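Local structure of ubiquitin-conjugating enzyme E2, putative (Trypanosoma cruzi, 4DS2) at residues D117-A120 with S121-I124. The protein probably carries activated ubiquitin, or a related modifier, as a thioester and passes it on to protein substrates, as E2 conjugating enzymes do. Sequence-based numbering, arbitrary orientation.
Sequences DQHA and SDVI
Asp122 reaches back past the start of its helix to the residue at the N-cap, His119, and takes the backbone N-H of that residue on its carboxylate. The bond from His119 N to Asp122 OD2 is long at 3.3 Å but fairly straight (161°), and the donor stands well above the carboxylate plane. Asp122 can do this because its CG lies beside its own backbone N, anti to the carbonyl carbon (chi1 -60°), which swings the carboxylate toward the incoming chain. The side chains of His119 and Asp122 run side by side in the same direction, with ring and carboxylate planes 63° apart; OD2 comes obliquely to the imidazole, 4.1 Å from ND1. The CB of Gln118 also lies near, 4.0 Å from Asp122 OD2, and the Gln118 side-chain oxygen, OE1, is hydrogen-bonded to Thr115 OG1. This is the N3-to-N-cap half of a capping box at the start of helix 120-132, which in the E2 fold packs with helix 11-27 and the antiparallel sheet; the reciprocal bond, from the His119 side chain to Asp122 N, is not made. Instead His119 O accepts the N-H of Val123 at 3.3 Å and a weaker, bent bond from Asp122 N. One residue on, Ala120 O receives Ile124 N at 3.0 Å. The side chain of Ile124 packs on Leu20 and Leu54, that of Val123 on Trp114 and Pro86. From helix 11-27, Asp16 accepts the N-H of Ala120, and Lys15 makes a weak hydrogen bond with His119 NE2.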
loop_
_atom_site.group_PDB
_atom_site.type_symbol
_atom_site.label_atom_id
_atom_site.label_comp_id
_atom_site.label_asym_id
_atom_site.label_seq_id
_atom_site.Cartn_x
_atom_site.Cartn_y
_atom_site.Cartn_z
ATOM N N ASP A 117 14.655 -0.719 12.274
ATOM C CA ASP A 117 15.565 -0.034 11.376
ATOM C C ASP A 117 14.855 0.724 10.184
ATOM O O ASP A 117 15.229 1.846 9.791
ATOM C CB ASP A 117 16.463 -1.239 10.905
ATOM C CG ASP A 117 17.666 -0.837 10.173
ATOM O OD1 ASP A 117 17.680 0.262 9.602
ATOM O OD2 ASP A 117 18.617 -1.625 10.138
ATOM N N GLN A 118 13.837 0.078 9.618
ATOM C CA GLN A 118 13.208 0.521 8.370
ATOM C C GLN A 118 12.204 1.648 8.565
ATOM O O GLN A 118 11.753 1.882 9.687
ATOM C CB GLN A 118 12.500 -0.649 7.695
ATOM C CG GLN A 118 13.433 -1.692 7.105
ATOM C CD GLN A 118 12.695 -2.956 6.651
ATOM O OE1 GLN A 118 12.727 -3.959 7.336
ATOM N NE2 GLN A 118 12.049 -2.911 5.496
ATOM N N HIS A 119 11.847 2.302 7.451
ATOM C CA HIS A 119 11.071 3.527 7.451
ATOM C C HIS A 119 9.673 3.320 6.917
ATOM O O HIS A 119 9.437 2.427 6.116
ATOM C CB HIS A 119 11.787 4.577 6.612
ATOM C CG HIS A 119 13.066 5.096 7.230
ATOM N ND1 HIS A 119 14.114 4.306 7.519
ATOM C CD2 HIS A 119 13.433 6.388 7.625
ATOM C CE1 HIS A 119 15.108 5.043 8.056
ATOM N NE2 HIS A 119 14.691 6.319 8.125
ATOM N N ALA A 120 8.725 4.134 7.379
ATOM C CA ALA A 120 7.342 4.124 6.880
ATOM C C ALA A 120 7.270 4.094 5.371
ATOM O O ALA A 120 6.468 3.385 4.833
ATOM C CB ALA A 120 6.572 5.351 7.375
ATOM N N SER A 121 8.094 4.901 4.711
ATOM C CA SER A 121 8.305 4.835 3.255
ATOM C C SER A 121 8.500 3.433 2.699
ATOM O O SER A 121 7.920 3.076 1.674
ATOM C CB SER A 121 9.567 5.608 2.909
ATOM O OG SER A 121 9.516 6.878 3.515
ATOM N N ASP A 122 9.383 2.670 3.350
ATOM C CA ASP A 122 9.742 1.295 2.923
ATOM C C ASP A 122 8.531 0.371 3.014
ATOM O O ASP A 122 8.259 -0.390 2.110
ATOM C CB ASP A 122 10.932 0.783 3.748
ATOM C CG ASP A 122 12.203 1.678 3.583
ATOM O OD1 ASP A 122 12.328 2.364 2.546
ATOM O OD2 ASP A 122 13.074 1.728 4.491
ATOM N N VAL A 123 7.757 0.519 4.077
ATOM C CA VAL A 123 6.519 -0.215 4.262
ATOM C C VAL A 123 5.493 0.114 3.178
ATOM O O VAL A 123 4.731 -0.753 2.715
ATOM C CB VAL A 123 5.869 0.160 5.618
ATOM C CG1 VAL A 123 4.515 -0.523 5.757
ATOM C CG2 VAL A 123 6.810 -0.131 6.787
ATOM N N ILE A 124 5.441 1.386 2.798
ATOM C CA ILE A 124 4.428 1.829 1.855
ATOM C C ILE A 124 4.797 1.333 0.470
ATOM O O ILE A 124 3.933 0.868 -0.258
ATOM C CB ILE A 124 4.214 3.365 1.871
ATOM C CG1 ILE A 124 3.800 3.847 3.282
ATOM C CG2 ILE A 124 3.128 3.760 0.858
ATOM C CD1 ILE A 124 4.045 5.331 3.543
#